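Local coordinates for penicillin-binding protein (Bacillus halodurans, PDB 3TG9) that probably binds penicillin through an active-site serine, as in other members of the serine beta-lactamase and penicillin-binding protein family, at residues D117-D121 and V122-H126; K131-L134 and P135-Q138. One frame throughout, in Å; residues are numbered along the deposited sequence.

Contact 1 (D117-D121 and V122-H126); sequences DLWKD and VPMYH
Met124 lays its CB over one face of the Trp119 indole, five residues back along the same chain, and the two side chains cross at about a right angle. The CB stands 4.1 Å from the centroid of the five-membered ring of Trp119, 22° off the ring normal, a CH-pi contact whose nearest pair is Met124 CB and Trp119 CG at 3.8 Å. Leu118 CB covers the opposite face, so the broad indole is sandwiched between aliphatic groups, a good use of a large flat apolar ring. Met124 CG lies between its backbone N and carbonyl carbon (chi1 38°), and further bends at chi2 and chi3 curl the flexible thioether away from the indole. Near the ring plane, Val122 O meets the edge and receives a CA-H...O contact from Trp119 CA at 3.2 Å. All this happens in a tight loop of the chain, within the long connection between helices 93-98 and 155-168 of the beta-lactamase fold, where Pro123 opens a 3-10 turn: His126 N donates to Pro123 O at 2.9 Å. The same turn takes part in the subunit interface. Tyr125 OH takes an N-H from Met124 of the second subunit and donates to the carbonyl of Trp119 there, and the reciprocal pair forms as well. A phenol suits this place because one hydroxyl can both accept and donate. Trp119 O stands only 3.0 Å from Val122 O, two acceptors that cannot bond each other, and it is the hydroxyl of Tyr125 of the second subunit that supplies Trp119 O with a donor.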
loop_
_atom_site.group_PDB
_atom_site.type_symbol
_atom_site.label_atom_id
_atom_site.label_comp_id
_atom_site.label_asym_id
_atom_site.label_seq_id
_atom_site.Cartn_x
_atom_site.Cartn_y
_atom_site.Cartn_z
ATOM N N ASP B 117 -11.885 5.603 -7.889
ATOM C CA ASP B 117 -11.759 5.779 -9.338
ATOM C C ASP B 117 -10.981 7.034 -9.758
ATOM O O ASP B 117 -10.601 7.180 -10.928
ATOM C CB ASP B 117 -13.132 5.786 -9.999
ATOM C CG ASP B 117 -13.048 5.675 -11.507
ATOM O OD1 ASP B 117 -12.492 4.661 -11.997
ATOM O OD2 ASP B 117 -13.538 6.598 -12.201
ATOM N N LEU B 118 -10.754 7.935 -8.806
ATOM C CA LEU B 118 -9.983 9.149 -9.055
ATOM C C LEU B 118 -8.521 8.820 -9.313
ATOM O O LEU B 118 -7.809 9.555 -10.003
ATOM C CB LEU B 118 -10.067 10.087 -7.849
ATOM C CG LEU B 118 -11.325 10.935 -7.654
ATOM C CD1 LEU B 118 -12.569 10.067 -7.583
ATOM C CD2 LEU B 118 -11.176 11.770 -6.400
ATOM N N TRP B 119 -8.074 7.711 -8.741
ATOM C CA TRP B 119 -6.664 7.351 -8.785
ATOM C C TRP B 119 -6.385 6.278 -9.812
ATOM O O TRP B 119 -5.324 5.665 -9.803
ATOM C CB TRP B 119 -6.228 6.873 -7.411
ATOM C CG TRP B 119 -6.852 7.668 -6.363
ATOM C CD1 TRP B 119 -7.573 7.206 -5.304
ATOM C CD2 TRP B 119 -6.862 9.099 -6.269
ATOM N NE1 TRP B 119 -8.020 8.257 -4.547
ATOM C CE2 TRP B 119 -7.598 9.431 -5.116
ATOM C CE3 TRP B 119 -6.310 10.128 -7.045
ATOM C CZ2 TRP B 119 -7.807 10.755 -4.716
ATOM C CZ3 TRP B 119 -6.517 11.438 -6.647
ATOM C CH2 TRP B 119 -7.256 11.739 -5.489
ATOM N N LYS B 120 -7.343 6.057 -10.701
ATOM C CA LYS B 120 -7.199 5.047 -11.736
ATOM C C LYS B 120 -6.065 5.382 -12.705
ATOM O O LYS B 120 -5.353 4.494 -13.167
ATOM C CB LYS B 120 -8.514 4.886 -12.499
ATOM C CG LYS B 120 -8.553 3.654 -13.378
ATOM C CD LYS B 120 -9.665 3.735 -14.418
ATOM C CE LYS B 120 -9.623 2.528 -15.353
ATOM N NZ LYS B 120 -8.258 2.290 -15.929
ATOM N N ASP B 121 -5.901 6.668 -13.001
ATOM C CA ASP B 121 -4.910 7.137 -13.966
ATOM C C ASP B 121 -3.849 7.998 -13.296
ATOM O O ASP B 121 -2.725 8.108 -13.785
ATOM C CB ASP B 121 -5.595 7.943 -15.067
ATOM C CG ASP B 121 -6.359 7.064 -16.042
ATOM O OD1 ASP B 121 -5.900 5.929 -16.307
ATOM O OD2 ASP B 121 -7.417 7.508 -16.544
ATOM N N VAL B 122 -4.220 8.613 -12.179
ATOM C CA VAL B 122 -3.296 9.399 -11.377
ATOM C C VAL B 122 -2.841 8.570 -10.176
ATOM O O VAL B 122 -3.665 8.159 -9.364
ATOM C CB VAL B 122 -3.989 10.676 -10.853
ATOM C CG1 VAL B 122 -3.041 11.470 -9.954
ATOM C CG2 VAL B 122 -4.502 11.528 -12.015
ATOM N N PRO B 123 -1.530 8.306 -10.063
ATOM C CA PRO B 123 -1.026 7.501 -8.946
ATOM C C PRO B 123 -1.240 8.214 -7.613
ATOM O O PRO B 123 -0.699 9.309 -7.416
ATOM C CB PRO B 123 0.473 7.392 -9.240
ATOM C CG PRO B 123 0.604 7.665 -10.705
ATOM C CD PRO B 123 -0.463 8.666 -11.012
ATOM N N MET B 124 -2.004 7.610 -6.705
ATOM C CA MET B 124 -2.283 8.279 -5.434
ATOM C C MET B 124 -1.026 8.449 -4.577
ATOM O O MET B 124 -0.980 9.325 -3.701
ATOM C CB MET B 124 -3.440 7.619 -4.654
ATOM C CG MET B 124 -3.516 6.100 -4.699
ATOM S SD MET B 124 -2.067 5.268 -4.037
ATOM C CE MET B 124 -1.993 5.878 -2.351
ATOM N N TYR B 125 -0.010 7.628 -4.843
ATOM C CA TYR B 125 1.270 7.741 -4.155
ATOM C C TYR B 125 2.149 8.860 -4.712
ATOM O O TYR B 125 3.295 9.021 -4.305
ATOM C CB TYR B 125 2.035 6.413 -4.173
ATOM C CG TYR B 125 2.165 5.780 -5.549
ATOM C CD1 TYR B 125 3.126 6.212 -6.449
ATOM C CD2 TYR B 125 1.323 4.746 -5.936
ATOM C CE1 TYR B 125 3.244 5.620 -7.700
ATOM C CE2 TYR B 125 1.432 4.153 -7.174
ATOM C CZ TYR B 125 2.390 4.591 -8.053
ATOM O OH TYR B 125 2.488 3.988 -9.282
ATOM N N HIS B 126 1.631 9.632 -5.649
ATOM C CA HIS B 126 2.318 10.867 -5.982
ATOM C C HIS B 126 1.564 12.116 -5.511
ATOM O O HIS B 126 1.945 13.243 -5.833
ATOM C CB HIS B 126 2.711 10.901 -7.457
ATOM C CG HIS B 126 3.859 9.992 -7.770
ATOM N ND1 HIS B 126 3.804 9.023 -8.746
ATOM C CD2 HIS B 126 5.081 9.875 -7.191
ATOM C CE1 HIS B 126 4.951 8.368 -8.778
ATOM N NE2 HIS B 126 5.744 8.864 -7.844
#

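Contact 2 (K131-L134 and P135-Q138); sequences KDFL and PLFQ
A short run of overlapping helical turns joins residues 131-134 to 135-138, and in it Leu134 O accepts from the residues three and four positions on, through one 3-10-like bond and one alpha-like bond. Two donors grip this oxygen: Gln138 N at 2.8 Å from Leu134 O, nearly along the C=O axis, and Phe137 N at 3.1 Å from Leu134 O, well above the carbonyl plane. One residue earlier along the chain, Leu136 N donates to Phe133 O at 2.9 Å, also from above the plane. Pro135 suits the middle of the run: it has no N-H to give, and its CD lies 3.5 Å from Lys131 O, which takes the N-H of Leu134 instead. Phe137 holds its ring between its own backbone N and carbonyl carbon (chi1 68°), which swings it back across the turn until one face lies over Leu134 O. Its CD2 comes 3.2 Å from Phe133 O, so the ring lies against the two carbonyl oxygens, while CZ touches Leu134 CD2 at 4.1 Å. Gln138 also turns back, bringing its CB to 3.1 Å from Leu134 O, and its extended chain carries the amide alongside Leu134 CB. At the start of the run Asp132, a short acidic side chain, accepts the backbone N-H groups of Arg128 and Arg129 on OD2. Phe133, Leu134 and Phe137 pack on helix 155-168: Phe133 rests on Ile158, Leu134 on Leu162, and Phe137 on Ala155 and Leu159.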
loop_
_atom_site.group_PDB
_atom_site.type_symbol
_atom_site.label_atom_id
_atom_site.label_comp_id
_atom_site.label_asym_id
_atom_site.label_seq_id
_atom_site.Cartn_x
_atom_site.Cartn_y
_atom_site.Cartn_z
ATOM N N LYS B 131 -0.047 20.879 -3.318
ATOM C CA LYS B 131 -0.006 21.390 -4.683
ATOM C C LYS B 131 -0.257 20.302 -5.715
ATOM O O LYS B 131 -0.675 20.588 -6.836
ATOM C CB LYS B 131 1.300 22.138 -4.972
ATOM C CG LYS B 131 2.427 21.885 -3.980
ATOM C CD LYS B 131 3.339 20.765 -4.436
ATOM C CE LYS B 131 3.817 21.003 -5.857
ATOM N NZ LYS B 131 4.436 22.347 -5.997
ATOM N N ASP B 132 -0.029 19.051 -5.329
ATOM C CA ASP B 132 -0.213 17.942 -6.263
ATOM C C ASP B 132 -1.685 17.778 -6.644
ATOM O O ASP B 132 -2.009 17.151 -7.650
ATOM C CB ASP B 132 0.352 16.636 -5.687
ATOM C CG ASP B 132 1.856 16.688 -5.494
ATOM O OD1 ASP B 132 2.545 17.299 -6.339
ATOM O OD2 ASP B 132 2.357 16.123 -4.500
ATOM N N PHE B 133 -2.575 18.351 -5.844
ATOM C CA PHE B 133 -4.001 18.282 -6.140
ATOM C C PHE B 133 -4.434 19.340 -7.154
ATOM O O PHE B 133 -5.454 19.178 -7.818
ATOM C CB PHE B 133 -4.830 18.416 -4.858
ATOM C CG PHE B 133 -4.691 17.246 -3.911
ATOM C CD1 PHE B 133 -5.716 16.318 -3.782
ATOM C CD2 PHE B 133 -3.544 17.080 -3.148
ATOM C CE1 PHE B 133 -5.603 15.248 -2.912
ATOM C CE2 PHE B 133 -3.419 16.006 -2.281
ATOM C CZ PHE B 133 -4.450 15.087 -2.165
ATOM N N LEU B 134 -3.665 20.419 -7.270
ATOM C CA LEU B 134 -4.063 21.562 -8.102
ATOM C C LEU B 134 -4.477 21.202 -9.533
ATOM O O LEU B 134 -5.542 21.627 -9.996
ATOM C CB LEU B 134 -2.959 22.623 -8.132
ATOM C CG LEU B 134 -2.966 23.600 -6.963
ATOM C CD1 LEU B 134 -1.638 24.341 -6.900
ATOM C CD2 LEU B 134 -4.166 24.565 -7.049
ATOM N N PRO B 135 -3.638 20.421 -10.239
ATOM C CA PRO B 135 -3.966 20.077 -11.625
ATOM C C PRO B 135 -5.314 19.375 -11.740
ATOM O O PRO B 135 -5.937 19.440 -12.799
ATOM C CB PRO B 135 -2.850 19.106 -12.020
ATOM C CG PRO B 135 -1.722 19.436 -11.121
ATOM C CD PRO B 135 -2.357 19.828 -9.817
ATOM N N LEU B 136 -5.756 18.725 -10.666
ATOM C CA LEU B 136 -6.990 17.934 -10.683
ATOM C C LEU B 136 -8.266 18.771 -10.762
ATOM O O LEU B 136 -9.357 18.224 -10.946
ATOM C CB LEU B 136 -7.067 17.022 -9.450
ATOM C CG LEU B 136 -5.928 16.022 -9.235
ATOM C CD1 LEU B 136 -6.181 15.180 -7.994
ATOM C CD2 LEU B 136 -5.746 15.137 -10.467
ATOM N N PHE B 137 -8.144 20.088 -10.618
ATOM C CA PHE B 137 -9.339 20.933 -10.611
ATOM C C PHE B 137 -9.107 22.389 -11.022
ATOM O O PHE B 137 -10.054 23.078 -11.415
ATOM C CB PHE B 137 -10.003 20.883 -9.232
ATOM C CG PHE B 137 -9.198 21.534 -8.137
ATOM C CD1 PHE B 137 -9.430 22.857 -7.775
ATOM C CD2 PHE B 137 -8.227 20.818 -7.448
ATOM C CE1 PHE B 137 -8.694 23.459 -6.754
ATOM C CE2 PHE B 137 -7.488 21.412 -6.423
ATOM C CZ PHE B 137 -7.721 22.730 -6.077
ATOM N N GLN B 138 -7.860 22.848 -10.933
ATOM C CA GLN B 138 -7.554 24.272 -11.071
ATOM C C GLN B 138 -7.958 24.856 -12.419
ATOM O O GLN B 138 -8.187 26.053 -12.525
ATOM C CB GLN B 138 -6.069 24.544 -10.807
ATOM C CG GLN B 138 -5.167 24.274 -11.999
ATOM C CD GLN B 138 -3.697 24.420 -11.660
ATOM O OE1 GLN B 138 -2.905 23.508 -11.894
ATOM N NE2 GLN B 138 -3.327 25.566 -11.102
#

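Overall arrangement
Contacts 1 and 2 follow one another in the segment between helices 93-98 and 155-168, with centres about 12 Å apart. Leu136 bridges them: its CD1 lies 4.0 Å from Trp119 CZ3, and its CD2 lies 4.1 Å from Val122 CG2, so Leu136 of contact 2 packs on both Trp119 and Val122 of contact 1. Their outward partners differ. Contact 1 meets the second subunit, whereas contact 2 leans on helix 155-168 within its own chain, and both share Tyr106 and Pro221 as neighbours. The centres lie about 21 and 20 Å from the chain centre. Ser55 and Lys58, with Tyr152, form a probable SxxK-type active site, and neither contact includes any of these residues.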